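Local atomic coordinates of lipolytic protein G-D-S-L family (PDB entry 4Q7Q), a protein that is of unknown function but probably hydrolyses ester bonds, as expected of a GDSL-type lipase or acylhydrolase of the SGNH hydrolase clan. Residues K31-R36 against S75-T80; N62-G67 against I112-Q117; D93-D98 against R169-P174; N99-T102 against G106-R109; Q155-F160 against D177-P182. All coordinates share one frame; numbering follows the deposited sequence. Where two conformers were deposited one is given.

Overall arrangement
From the N terminus, interaction 1 closes the first loop, joining the start of helix 33-40 to strand 73-77 of the parallel sheet. Interaction 2 opens within that loop and crosses it, tying the turn after helix 56-61 to helix 104-118. Interaction 3 crosses interaction 2 and links the ends of helices 92-96 and 157-171. Interaction 4 lies wholly within the chain spanned by both of these, folding the approach to helix 104-118 back onto its first turns. Interaction 5 crosses interaction 3 and joins the start of helix 157-171 to the loop after strand 175-176. Phe77 of interaction 1 packs on Leu178, and Arg116 of interaction 2 pairs with Glu171 of interaction 3.

Interaction 1 (K31-R36 against S75-T80); sequences KGYLTR and SVFLGT
The face of the Tyr33 ring receives the edge of the Phe77 ring in an offset edge-to-face pair, with ring centroids 5.6 Å apart and planes inclined at 65°. The touching corner of the phenylalanine is CD2, which lies 3.7 Å from Tyr33 CZ and 3.4 Å from Tyr33 OH; seen from Phe77, the phenol end sits in the plane of the ring. On the opposite face of Tyr33, Leu34 CD2 rests 3.4 Å above the plane, toward the rim, so the phenol is held between a methyl group and an aromatic edge. Tyr33 takes the crowded first torsion, with CG between the backbone N and the carbonyl carbon (chi1 84°), and this sends its ring from the first turn of helix 33-40 toward the sheet. Gly32 holds the N-cap position just before it. Phe77 projects from strand 73-77, the middle strand of the parallel sheet, and also packs on Leu178, while the Tyr33 ring touches Asn244 and Ile247 of helix 241-257. Beyond Phe77, Gly79 and Thr80 begin a segment consistent with the Gly-x-Asn-Asp block of SGNH hydrolases.

A water bridges the two segments, 2.9 Å from Tyr33 OH and 2.7 Å from Ser75 OG. Each hydroxyl has a second partner: Thr16 OG1 for the tyrosine and Trp8 NE1 for the serine. The interface therefore combines an apolar ring contact with a buried polar link, and the phenol oxygen, although pressed against carbon, keeps its hydrogen-bonding needs met within the core.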
# COMPACT_ATOMS: atom_id res chain seq x y z
N LYS A 31 5.98 -8.08 -12.44
CA LYS A 31 4.54 -7.90 -12.60
C LYS A 31 3.94 -7.36 -11.31
O LYS A 31 4.08 -7.96 -10.25
CB LYS A 31 3.84 -9.21 -12.98
CG LYS A 31 4.12 -9.73 -14.40
CD LYS A 31 3.34 -11.02 -14.68
CE LYS A 31 3.67 -11.58 -16.05
NZ LYS A 31 2.88 -12.80 -16.38
N GLY A 32 3.27 -6.21 -11.41
CA GLY A 32 2.61 -5.60 -10.28
C GLY A 32 1.24 -6.21 -10.01
O GLY A 32 0.82 -7.11 -10.73
N TYR A 33 0.53 -5.72 -9.00
CA TYR A 33 -0.71 -6.39 -8.62
C TYR A 33 -1.89 -6.11 -9.56
O TYR A 33 -2.81 -6.92 -9.63
CB TYR A 33 -1.08 -6.14 -7.14
CG TYR A 33 -1.81 -4.84 -6.86
CD1 TYR A 33 -3.20 -4.77 -6.93
CD2 TYR A 33 -1.11 -3.70 -6.49
CE1 TYR A 33 -3.86 -3.60 -6.66
CE2 TYR A 33 -1.78 -2.51 -6.23
CZ TYR A 33 -3.15 -2.47 -6.31
OH TYR A 33 -3.80 -1.28 -6.06
N LEU A 34 -1.86 -5.00 -10.29
CA LEU A 34 -2.91 -4.73 -11.28
C LEU A 34 -2.80 -5.70 -12.45
O LEU A 34 -3.79 -6.28 -12.90
CB LEU A 34 -2.82 -3.30 -11.83
CG LEU A 34 -2.68 -2.14 -10.83
CD1 LEU A 34 -2.73 -0.79 -11.56
CD2 LEU A 34 -3.74 -2.20 -9.76
N THR A 35 -1.57 -5.86 -12.93
CA THR A 35 -1.26 -6.79 -14.02
C THR A 35 -1.65 -8.21 -13.62
O THR A 35 -2.31 -8.92 -14.38
CB THR A 35 0.23 -6.72 -14.38
OG1 THR A 35 0.53 -5.39 -14.85
CG2 THR A 35 0.61 -7.75 -15.45
N ARG A 36 -1.28 -8.61 -12.41
CA ARG A 36 -1.59 -9.96 -11.94
C ARG A 36 -3.08 -10.17 -11.73
O ARG A 36 -3.60 -11.25 -12.03
CB ARG A 36 -0.81 -10.27 -10.67
CG ARG A 36 0.69 -10.31 -10.89
CD ARG A 36 1.45 -10.57 -9.59
NE ARG A 36 2.90 -10.60 -9.81
CZ ARG A 36 3.55 -11.65 -10.29
NH1 ARG A 36 4.86 -11.60 -10.48
NH2 ARG A 36 2.89 -12.77 -10.58
N SER A 75 -11.14 0.47 -6.76
CA SER A 75 -10.48 0.04 -5.53
C SER A 75 -9.70 1.21 -4.94
O SER A 75 -9.23 2.09 -5.67
CB SER A 75 -9.57 -1.18 -5.74
OG SER A 75 -8.57 -0.93 -6.70
N VAL A 76 -9.60 1.24 -3.62
CA VAL A 76 -8.86 2.28 -2.93
C VAL A 76 -7.86 1.63 -2.00
O VAL A 76 -8.24 0.89 -1.09
CB VAL A 76 -9.79 3.21 -2.13
CG1 VAL A 76 -9.00 4.33 -1.45
CG2 VAL A 76 -10.86 3.80 -3.05
N PHE A 77 -6.58 1.90 -2.23
CA PHE A 77 -5.49 1.23 -1.52
C PHE A 77 -4.56 2.33 -1.01
O PHE A 77 -3.57 2.69 -1.67
CB PHE A 77 -4.78 0.30 -2.51
CG PHE A 77 -3.75 -0.62 -1.90
CD1 PHE A 77 -3.41 -0.58 -0.55
CD2 PHE A 77 -3.11 -1.54 -2.72
CE1 PHE A 77 -2.45 -1.45 -0.04
CE2 PHE A 77 -2.16 -2.42 -2.20
CZ PHE A 77 -1.82 -2.36 -0.87
N LEU A 78 -4.89 2.89 0.15
CA LEU A 78 -4.21 4.06 0.70
C LEU A 78 -4.05 3.94 2.20
O LEU A 78 -4.81 3.23 2.85
CB LEU A 78 -5.03 5.32 0.42
CG LEU A 78 -5.18 5.72 -1.04
CD1 LEU A 78 -6.29 6.76 -1.18
CD2 LEU A 78 -3.84 6.25 -1.57
N GLY A 79 -3.09 4.66 2.74
CA GLY A 79 -2.97 4.78 4.18
C GLY A 79 -1.56 4.63 4.71
O GLY A 79 -1.21 5.20 5.74
N THR A 80 -0.73 3.86 4.01
CA THR A 80 0.61 3.62 4.51
C THR A 80 1.42 4.91 4.59
O THR A 80 2.18 5.13 5.54
CB THR A 80 1.34 2.49 3.72
OG1 THR A 80 2.44 2.02 4.50
CG2 THR A 80 1.83 2.97 2.36
O HOH W 1 -6.33 0.14 -5.70

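Interaction 2 (N62-G67 against I112-Q117); sequences NIDSLG and ISKIRQ. With FMT (formic acid), chain E.
Ile63 and Lys114 point opposite ways and pass side by side, so that the isoleucine CG1 lies against the first methylenes of the lysine, 3.6 Å from Lys114 CB. The lysine leaves its helix with CG anti to the backbone N (chi1 178°), then bends at chi2 (69°), and this bend turns the rest of the chain along the loop to the carboxylate of Asp64. These two side chains cross obliquely. Lys114 NZ forms a salt bridge of 2.8 Å with Asp64 OD1, approaching on the anti side and somewhat out of the carboxylate plane, while Lys114 CE lies 3.3 Å from the same oxygen. A second bond, 2.8 Å from Lys114 NZ to Gln117 OE1, meets the amide oxygen in the carbonyl plane on a lone pair. The ammonium group is thus gripped from both the loop and its own helix. A leucine in its place would probably leave the Asp64 carboxylate without its cationic mate and let the Gln117 amide turn more freely.

Just before Ile63, where helix 56-61 ends, Asn62 ND2 bonds Gly58 O and makes a weak bond to a formic acid molecule, probably from the crystallisation liquor. Ile63 also packs on Ile110 and Ile111, whereas Ile115 meets strands 73-77 and 123-127. A helix laid with its apolar side on a parallel sheet is typical of the alpha/beta/alpha architecture of SGNH hydrolases; the Lys114-Asp64 salt bridge joins its outer side to the loop after helix 56-61.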
# COMPACT_ATOMS: atom_id res chain seq x y z
N ASN A 62 -6.85 16.52 -3.83
CA ASN A 62 -6.74 16.79 -5.26
C ASN A 62 -7.77 16.02 -6.05
O ASN A 62 -7.63 15.84 -7.26
CB ASN A 62 -5.35 16.37 -5.77
CG ASN A 62 -4.27 17.31 -5.32
OD1 ASN A 62 -4.05 18.35 -5.93
ND2 ASN A 62 -3.57 16.94 -4.26
N ILE A 63 -8.81 15.57 -5.36
CA ILE A 63 -9.74 14.58 -5.90
C ILE A 63 -10.42 14.98 -7.22
O ILE A 63 -10.72 14.12 -8.04
CB ILE A 63 -10.78 14.15 -4.84
CG1 ILE A 63 -11.41 12.80 -5.19
CG2 ILE A 63 -11.84 15.23 -4.64
CD1 ILE A 63 -10.48 11.63 -5.11
N ASP A 64 -10.63 16.28 -7.43
CA ASP A 64 -11.31 16.75 -8.64
C ASP A 64 -10.34 17.02 -9.79
O ASP A 64 -10.76 17.37 -10.89
CB ASP A 64 -12.13 18.01 -8.34
CG ASP A 64 -13.27 17.75 -7.39
OD1 ASP A 64 -13.90 16.67 -7.50
OD2 ASP A 64 -13.55 18.61 -6.53
N SER A 65 -9.04 16.81 -9.54
CA SER A 65 -8.01 17.17 -10.51
C SER A 65 -7.16 15.98 -10.95
O SER A 65 -6.10 16.16 -11.54
CB SER A 65 -7.10 18.26 -9.92
OG SER A 65 -7.85 19.40 -9.55
N LEU A 66 -7.62 14.77 -10.66
CA LEU A 66 -6.85 13.57 -10.96
C LEU A 66 -7.15 12.97 -12.32
O LEU A 66 -6.48 12.04 -12.77
CB LEU A 66 -7.07 12.51 -9.88
CG LEU A 66 -6.66 12.91 -8.46
CD1 LEU A 66 -6.79 11.72 -7.53
CD2 LEU A 66 -5.24 13.44 -8.45
N GLY A 67 -8.18 13.49 -12.99
CA GLY A 67 -8.62 12.90 -14.24
C GLY A 67 -9.36 11.60 -14.02
O GLY A 67 -9.43 10.76 -14.92
N ILE A 112 -14.66 8.38 -1.35
CA ILE A 112 -15.83 7.56 -1.65
C ILE A 112 -16.97 8.42 -2.20
O ILE A 112 -17.69 7.99 -3.11
CB ILE A 112 -16.27 6.74 -0.42
CG1 ILE A 112 -15.24 5.64 -0.17
CG2 ILE A 112 -17.66 6.15 -0.62
CD1 ILE A 112 -15.36 4.98 1.18
N SER A 113 -17.11 9.64 -1.70
CA SER A 113 -18.12 10.55 -2.24
C SER A 113 -17.86 10.88 -3.70
O SER A 113 -18.80 10.92 -4.51
CB SER A 113 -18.22 11.83 -1.41
OG SER A 113 -18.69 11.53 -0.11
N LYS A 114 -16.60 11.10 -4.06
CA LYS A 114 -16.25 11.39 -5.45
C LYS A 114 -16.58 10.21 -6.36
O LYS A 114 -17.12 10.38 -7.45
CB LYS A 114 -14.77 11.73 -5.60
CG LYS A 114 -14.34 12.00 -7.04
CD LYS A 114 -14.95 13.29 -7.56
CE LYS A 114 -14.32 13.71 -8.88
NZ LYS A 114 -14.96 14.95 -9.43
N ILE A 115 -16.25 9.01 -5.90
CA ILE A 115 -16.53 7.81 -6.67
C ILE A 115 -18.03 7.70 -6.97
O ILE A 115 -18.43 7.44 -8.11
CB ILE A 115 -16.07 6.56 -5.92
CG1 ILE A 115 -14.54 6.52 -5.90
CG2 ILE A 115 -16.65 5.31 -6.57
CD1 ILE A 115 -13.96 5.42 -5.03
N ARG A 116 -18.85 7.94 -5.96
CA ARG A 116 -20.29 7.85 -6.11
C ARG A 116 -20.84 8.95 -7.02
O ARG A 116 -21.83 8.75 -7.72
CB ARG A 116 -20.97 7.84 -4.74
CG ARG A 116 -20.74 6.52 -4.00
CD ARG A 116 -21.23 6.54 -2.57
NE ARG A 116 -21.20 5.22 -1.96
CZ ARG A 116 -21.20 5.00 -0.65
NH1 ARG A 116 -21.21 6.02 0.20
NH2 ARG A 116 -21.18 3.76 -0.18
N GLN A 117 -20.18 10.11 -7.02
CA GLN A 117 -20.52 11.17 -7.96
C GLN A 117 -20.20 10.74 -9.40
O GLN A 117 -20.99 10.96 -10.31
CB GLN A 117 -19.75 12.45 -7.63
CG GLN A 117 -19.85 13.53 -8.69
CD GLN A 117 -18.63 14.44 -8.71
OE1 GLN A 117 -17.63 14.15 -9.38
NE2 GLN A 117 -18.70 15.54 -7.98
C FMT E . -2.39 17.98 -0.87
O1 FMT E . -3.53 17.60 -0.60
O2 FMT E . -1.66 17.52 -1.75

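Interaction 3 (D93-D98 against R169-P174)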
# COMPACT_ATOMS: atom_id res chain seq x y z
N ASP A 93 -16.91 9.43 13.05
CA ASP A 93 -17.59 10.72 12.93
C ASP A 93 -17.02 11.59 11.81
O ASP A 93 -17.75 12.35 11.17
CB ASP A 93 -17.51 11.48 14.26
CG ASP A 93 -18.20 12.83 14.20
OD1 ASP A 93 -17.50 13.85 13.99
OD2 ASP A 93 -19.43 12.89 14.37
N ASP A 94 -15.71 11.50 11.60
CA ASP A 94 -15.04 12.24 10.53
C ASP A 94 -15.38 11.69 9.14
O ASP A 94 -15.22 12.38 8.13
CB ASP A 94 -13.52 12.21 10.72
CG ASP A 94 -13.10 12.90 12.00
OD1 ASP A 94 -13.28 14.13 12.08
OD2 ASP A 94 -12.58 12.22 12.91
N TYR A 95 -15.82 10.44 9.09
CA TYR A 95 -16.29 9.88 7.84
C TYR A 95 -17.77 10.22 7.62
O TYR A 95 -18.20 10.47 6.49
CB TYR A 95 -16.09 8.36 7.80
CG TYR A 95 -16.60 7.77 6.51
CD1 TYR A 95 -15.78 7.72 5.38
CD2 TYR A 95 -17.91 7.32 6.39
CE1 TYR A 95 -16.26 7.21 4.19
CE2 TYR A 95 -18.39 6.82 5.21
CZ TYR A 95 -17.56 6.76 4.11
OH TYR A 95 -18.04 6.26 2.93
N GLN A 96 -18.54 10.23 8.70
CA GLN A 96 -19.98 10.46 8.61
C GLN A 96 -20.31 11.91 8.31
O GLN A 96 -21.31 12.21 7.65
CB GLN A 96 -20.65 10.05 9.92
CG GLN A 96 -20.65 8.55 10.16
CD GLN A 96 -20.95 8.19 11.60
OE1 GLN A 96 -20.60 8.93 12.52
NE2 GLN A 96 -21.59 7.05 11.81
N HIS A 97 -19.47 12.81 8.81
CA HIS A 97 -19.72 14.24 8.68
C HIS A 97 -18.52 14.96 8.09
O HIS A 97 -17.38 14.48 8.18
CB HIS A 97 -20.05 14.84 10.05
CG HIS A 97 -21.15 14.13 10.77
ND1 HIS A 97 -22.48 14.34 10.48
CD2 HIS A 97 -21.12 13.20 11.75
CE1 HIS A 97 -23.22 13.57 11.26
NE2 HIS A 97 -22.42 12.88 12.04
N ASP A 98 -18.78 16.11 7.48
CA ASP A 98 -17.74 16.89 6.83
C ASP A 98 -17.00 17.75 7.85
O ASP A 98 -17.41 18.88 8.15
CB ASP A 98 -18.34 17.77 5.74
CG ASP A 98 -17.29 18.44 4.88
OD1 ASP A 98 -16.09 18.34 5.21
OD2 ASP A 98 -17.68 19.08 3.88
N ARG A 169 -17.18 -1.79 6.93
CA ARG A 169 -18.33 -2.30 7.66
C ARG A 169 -19.49 -1.31 7.66
O ARG A 169 -20.64 -1.71 7.52
CB ARG A 169 -17.95 -2.66 9.10
CG ARG A 169 -17.12 -3.93 9.22
CD ARG A 169 -16.93 -4.34 10.68
NE ARG A 169 -15.51 -4.41 11.04
CZ ARG A 169 -14.90 -3.52 11.82
NH1 ARG A 169 -13.61 -3.67 12.09
NH2 ARG A 169 -15.57 -2.50 12.32
N TYR A 170 -19.19 -0.03 7.82
CA TYR A 170 -20.22 1.00 7.89
C TYR A 170 -20.96 1.14 6.56
O TYR A 170 -22.18 1.29 6.54
CB TYR A 170 -19.60 2.34 8.29
CG TYR A 170 -20.59 3.47 8.35
CD1 TYR A 170 -21.61 3.48 9.29
CD2 TYR A 170 -20.51 4.54 7.47
CE1 TYR A 170 -22.53 4.52 9.36
CE2 TYR A 170 -21.42 5.59 7.53
CZ TYR A 170 -22.42 5.57 8.47
OH TYR A 170 -23.33 6.61 8.53
N GLU A 171 -20.21 1.08 5.46
CA GLU A 171 -20.79 1.28 4.14
C GLU A 171 -21.23 -0.02 3.47
O GLU A 171 -21.81 0.01 2.38
CB GLU A 171 -19.77 1.99 3.23
CG GLU A 171 -19.53 3.44 3.57
CD GLU A 171 -20.61 4.36 3.03
OE1 GLU A 171 -21.70 3.86 2.68
OE2 GLU A 171 -20.37 5.58 2.96
N GLN A 172 -20.97 -1.14 4.14
CA GLN A 172 -21.16 -2.46 3.55
C GLN A 172 -20.37 -2.57 2.24
O GLN A 172 -20.88 -3.03 1.22
CB GLN A 172 -22.64 -2.78 3.35
CG GLN A 172 -23.45 -2.62 4.62
CD GLN A 172 -24.87 -3.12 4.46
OE1 GLN A 172 -25.11 -4.15 3.83
NE2 GLN A 172 -25.82 -2.39 5.04
N ILE A 173 -19.13 -2.11 2.30
CA ILE A 173 -18.19 -2.18 1.19
C ILE A 173 -17.14 -3.23 1.53
O ILE A 173 -16.57 -3.20 2.62
CB ILE A 173 -17.49 -0.82 0.98
CG1 ILE A 173 -18.47 0.19 0.37
CG2 ILE A 173 -16.25 -0.97 0.11
CD1 ILE A 173 -19.08 -0.28 -0.92
N PRO A 174 -16.87 -4.16 0.61
CA PRO A 174 -15.87 -5.19 0.90
C PRO A 174 -14.47 -4.60 1.11
O PRO A 174 -14.11 -3.61 0.47
CB PRO A 174 -15.87 -6.05 -0.37
CG PRO A 174 -17.15 -5.72 -1.07
CD PRO A 174 -17.45 -4.31 -0.74
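The polar part of the contact is a single hydrogen bond from Tyr95 OH to Glu171 OE2, modelled at 2.4 Å. That length is very short and its exact value is doubtful. The carboxylate oxygen lies at the edge of the phenol ring, in its plane, while the carboxylate itself stands almost perpendicular to the ring (88°). Glu171 reaches this place because its chain bends at chi2 (-80°), folding the acid back toward helix 92-96. Its other oxygen, OE1, forms a salt bridge with Arg116 of helix 104-118, so the carboxylate joins three helices.

Apolar contact comes next to it. Tyr95 and Tyr170 approach at a slant, with Tyr95 CE2 3.8 Å from Tyr170 CD2; the aromatic carbons meet without forming a defined stack. Tyr95 also packs on Tyr105, Arg109 and Ile112, and so is the buried member of the pair.

A third kind of contact lies on the more exposed side of the contact, where Gln96 crosses the phenol end of Tyr170 at a slant. Gln96 CG is 3.7 Å from Tyr170 OH, and Gln96 NE2 is 3.6 Å from Tyr170 CE1, with amide and ring planes 71° apart. These are van der Waals contacts.

Both segments are helix ends: His97 leaves helix 92-96, and Gln172, with positive phi, leaves helix 157-171. With a phenol on one oxygen and a guanidinium on the other, the Glu171 carboxylate is likely to be stabilised as the anion, and its rotation is probably restrained by the two partners.

Interaction 4 (N99-T102 against G106-R109)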
# COMPACT_ATOMS: atom_id res chain seq x y z
N ASN A 99 -15.91 17.21 8.38
CA ASN A 99 -15.05 17.96 9.28
C ASN A 99 -13.77 18.38 8.57
O ASN A 99 -12.78 18.73 9.21
CB ASN A 99 -14.72 17.12 10.52
CG ASN A 99 -15.96 16.73 11.29
OD1 ASN A 99 -16.95 17.47 11.31
ND2 ASN A 99 -15.93 15.56 11.93
N GLY A 100 -13.82 18.37 7.24
CA GLY A 100 -12.65 18.72 6.45
C GLY A 100 -11.74 17.54 6.17
O GLY A 100 -11.89 16.46 6.74
N ASN A 101 -10.79 17.76 5.26
CA ASN A 101 -9.81 16.75 4.89
C ASN A 101 -8.65 16.69 5.89
O ASN A 101 -7.49 16.88 5.54
CB ASN A 101 -9.28 17.07 3.49
CG ASN A 101 -8.37 16.00 2.94
OD1 ASN A 101 -8.48 14.83 3.31
ND2 ASN A 101 -7.45 16.41 2.07
N THR A 102 -8.99 16.42 7.15
CA THR A 102 -8.05 16.59 8.25
C THR A 102 -7.67 15.29 8.96
O THR A 102 -6.83 15.29 9.86
CB THR A 102 -8.66 17.50 9.31
OG1 THR A 102 -9.88 16.91 9.78
CG2 THR A 102 -8.97 18.87 8.71
N GLY A 106 -11.78 11.25 7.26
CA GLY A 106 -12.24 12.36 6.45
C GLY A 106 -11.87 12.24 4.98
O GLY A 106 -12.68 12.48 4.10
N SER A 107 -10.62 11.84 4.73
CA SER A 107 -10.14 11.66 3.35
C SER A 107 -10.94 10.58 2.64
O SER A 107 -11.25 10.71 1.46
CB SER A 107 -8.66 11.28 3.33
OG SER A 107 -7.87 12.33 3.86
N PHE A 108 -11.25 9.50 3.36
CA PHE A 108 -12.01 8.43 2.74
C PHE A 108 -13.43 8.87 2.43
O PHE A 108 -14.00 8.44 1.42
CB PHE A 108 -11.97 7.15 3.57
CG PHE A 108 -10.77 6.29 3.28
CD1 PHE A 108 -9.51 6.68 3.70
CD2 PHE A 108 -10.90 5.10 2.57
CE1 PHE A 108 -8.39 5.89 3.43
CE2 PHE A 108 -9.79 4.31 2.30
CZ PHE A 108 -8.53 4.70 2.73
N ARG A 109 -13.99 9.74 3.26
CA ARG A 109 -15.29 10.32 2.99
C ARG A 109 -15.27 11.07 1.65
O ARG A 109 -16.15 10.89 0.81
CB ARG A 109 -15.74 11.25 4.13
CG ARG A 109 -16.98 12.09 3.78
CD ARG A 109 -17.32 13.10 4.88
NE ARG A 109 -16.13 13.80 5.36
CZ ARG A 109 -15.55 14.81 4.73
NH1 ARG A 109 -14.45 15.37 5.23
NH2 ARG A 109 -16.06 15.27 3.59
O HOH W 2 -14.23 14.92 7.87
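Asn101 OD1 and Ser107 OG form the tight end of the contact. The serine hydroxyl donates to the amide oxygen over 2.6 Å, arriving nearly along the C=O axis (161°). With CG anti to its backbone N (chi1 -174°), the asparagine swings its amide toward the helix, and its ND2 bonds the carbonyl oxygen of Gly57. Close by, the backbones of Gly100 and Gly106 meet with little to spare: Gly100 O is 4.1 Å from Gly106 CA, and a beta carbon on Gly106 would collide with that oxygen. Asn101 is the centre of an inverse gamma turn, with a weak 2.9 Å bond from Thr102 N to Gly100 O. Putting an alanine at Asn101 would probably leave the Ser107 hydroxyl and the Gly57 carbonyl each without this partner and loosen the turn from the helix.

The other end is looser and mediated by water. Arg109 bends at chi3 (45°) so that NH1 donates to a water 2.7 Å away, which also accepts from Asn99 N at 2.9 Å and lies 3.0 Å from Gly100 O. One face of the guanidinium lies against Gly106 O, and Arg109 NE bonds Asp94 O.

Ser107 also accepts from Arg87 and touches Ser56 and Ala60 of helix 56-61, while Phe108 packs on Val164 and Ile167 of helix 157-171. The loop thus closes over the first turns of helix 104-118, between helices 92-96 and 56-61.

Interaction 5 (Q155-F160 against D177-P182)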
# COMPACT_ATOMS: atom_id res chain seq x y z
N GLN A 155 0.85 6.56 16.69
CA GLN A 155 -0.12 5.71 15.98
C GLN A 155 0.52 4.48 15.39
O GLN A 155 1.63 4.54 14.85
CB GLN A 155 -0.82 6.50 14.86
CG GLN A 155 -1.49 7.76 15.35
CD GLN A 155 -2.28 8.47 14.25
OE1 GLN A 155 -3.47 8.75 14.42
NE2 GLN A 155 -1.61 8.78 13.15
N THR A 156 -0.17 3.34 15.48
CA THR A 156 0.29 2.13 14.80
C THR A 156 -0.31 2.09 13.41
O THR A 156 -1.36 2.68 13.15
CB THR A 156 -0.17 0.86 15.51
OG1 THR A 156 -1.60 0.78 15.45
CG2 THR A 156 0.30 0.84 16.96
N LEU A 157 0.34 1.38 12.50
CA LEU A 157 -0.19 1.20 11.16
C LEU A 157 -1.49 0.41 11.24
O LEU A 157 -2.42 0.62 10.45
CB LEU A 157 0.83 0.51 10.26
CG LEU A 157 0.43 0.31 8.79
CD1 LEU A 157 0.07 1.64 8.11
CD2 LEU A 157 1.56 -0.38 8.06
N GLU A 158 -1.57 -0.48 12.23
CA GLU A 158 -2.78 -1.26 12.41
C GLU A 158 -4.02 -0.38 12.61
O GLU A 158 -5.11 -0.75 12.17
CB GLU A 158 -2.64 -2.25 13.58
CG GLU A 158 -3.84 -3.16 13.68
CD GLU A 158 -3.75 -4.16 14.81
OE1 GLU A 158 -2.93 -3.96 15.74
OE2 GLU A 158 -4.50 -5.16 14.77
N GLU A 159 -3.86 0.77 13.25
CA GLU A 159 -4.99 1.69 13.42
C GLU A 159 -5.54 2.15 12.08
O GLU A 159 -6.75 2.36 11.94
CB GLU A 159 -4.58 2.91 14.22
CG GLU A 159 -4.31 2.63 15.66
CD GLU A 159 -3.88 3.89 16.38
OE1 GLU A 159 -4.70 4.83 16.48
OE2 GLU A 159 -2.72 3.94 16.81
N PHE A 160 -4.65 2.31 11.11
CA PHE A 160 -5.05 2.71 9.76
C PHE A 160 -5.81 1.58 9.07
O PHE A 160 -6.83 1.81 8.43
CB PHE A 160 -3.81 3.16 8.96
CG PHE A 160 -3.23 4.45 9.44
CD1 PHE A 160 -2.52 4.51 10.63
CD2 PHE A 160 -3.40 5.62 8.71
CE1 PHE A 160 -2.00 5.71 11.09
CE2 PHE A 160 -2.88 6.82 9.16
CZ PHE A 160 -2.18 6.87 10.35
N ASP A 177 -8.25 -7.26 3.44
CA ASP A 177 -7.45 -6.99 4.64
C ASP A 177 -6.04 -7.54 4.47
O ASP A 177 -5.74 -8.66 4.88
CB ASP A 177 -8.10 -7.59 5.88
CG ASP A 177 -7.51 -7.04 7.18
OD1 ASP A 177 -6.47 -6.36 7.13
OD2 ASP A 177 -8.10 -7.29 8.26
N LEU A 178 -5.16 -6.74 3.87
CA LEU A 178 -3.76 -7.15 3.75
C LEU A 178 -3.04 -7.11 5.10
O LEU A 178 -2.15 -7.92 5.35
CB LEU A 178 -3.01 -6.28 2.75
CG LEU A 178 -3.58 -6.25 1.33
CD1 LEU A 178 -2.73 -5.33 0.48
CD2 LEU A 178 -3.64 -7.66 0.74
N TYR A 179 -3.41 -6.16 5.95
CA TYR A 179 -2.72 -5.99 7.22
C TYR A 179 -2.76 -7.29 8.03
O TYR A 179 -1.75 -7.71 8.59
CB TYR A 179 -3.30 -4.84 8.06
CG TYR A 179 -2.38 -4.54 9.21
CD1 TYR A 179 -2.42 -5.31 10.37
CD2 TYR A 179 -1.43 -3.53 9.14
CE1 TYR A 179 -1.57 -5.09 11.41
CE2 TYR A 179 -0.56 -3.29 10.20
CZ TYR A 179 -0.64 -4.08 11.33
OH TYR A 179 0.21 -3.89 12.38
N HIS A 180 -3.93 -7.91 8.08
CA HIS A 180 -4.09 -9.13 8.87
C HIS A 180 -3.99 -10.42 8.04
O HIS A 180 -4.32 -11.50 8.53
CB HIS A 180 -5.39 -9.09 9.67
CG HIS A 180 -5.48 -7.93 10.61
ND1 HIS A 180 -6.24 -6.81 10.33
CD2 HIS A 180 -4.92 -7.71 11.82
CE1 HIS A 180 -6.13 -5.95 11.33
NE2 HIS A 180 -5.33 -6.47 12.25
N HIS A 181 -3.55 -10.30 6.80
CA HIS A 181 -3.36 -11.46 5.95
C HIS A 181 -2.31 -12.39 6.56
O HIS A 181 -1.21 -11.97 6.85
CB HIS A 181 -2.94 -11.02 4.55
CG HIS A 181 -3.05 -12.09 3.51
ND1 HIS A 181 -2.31 -13.25 3.55
CD2 HIS A 181 -3.82 -12.16 2.39
CE1 HIS A 181 -2.63 -14.00 2.51
NE2 HIS A 181 -3.53 -13.37 1.79
N PRO A 182 -2.66 -13.67 6.75
CA PRO A 182 -1.74 -14.58 7.45
C PRO A 182 -0.39 -14.78 6.75
O PRO A 182 0.57 -15.21 7.40
CB PRO A 182 -2.53 -15.90 7.52
CG PRO A 182 -3.58 -15.79 6.47
CD PRO A 182 -3.93 -14.33 6.38
O HOH W 3 1.03 -1.62 13.26
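Glu158 leaves its helix with CG anti to the backbone N (chi1 -174°) and stays extended, so its carboxylate reaches past the Tyr179 ring to His180. Tyr179 also sets CG anti to its own N, which lays the ring against the first turn of helix 157-171. Glu158 CA sits over the face of that ring in a CH-pi contact, 3.9 Å from the centroid and 22° off the normal, while Leu157 CG touches Tyr179 CE2 at 4.0 Å. Beyond the ring, Tyr179 OH is 2.6 Å from a water that accepts from Glu158 N.

The His180 ring offers a nitrogen to each segment. NE2 donates to Glu158 OE2 over 3.0 Å in an almost straight bond (177°), in the imidazole plane and on the anti side of the carboxylate. ND1 donates to Asp177 OD2 at 2.8 Å, on the syn side; Asp177 OD1 accepts from His180 N, an Asx motif. Thr156 and Glu159 form a capping box at the helix start.

Held between two carboxylates, with both nitrogens donating, the imidazole is fixed in rotation and probably carries a positive charge that would offset part of the negative charge of Glu158 and Asp177.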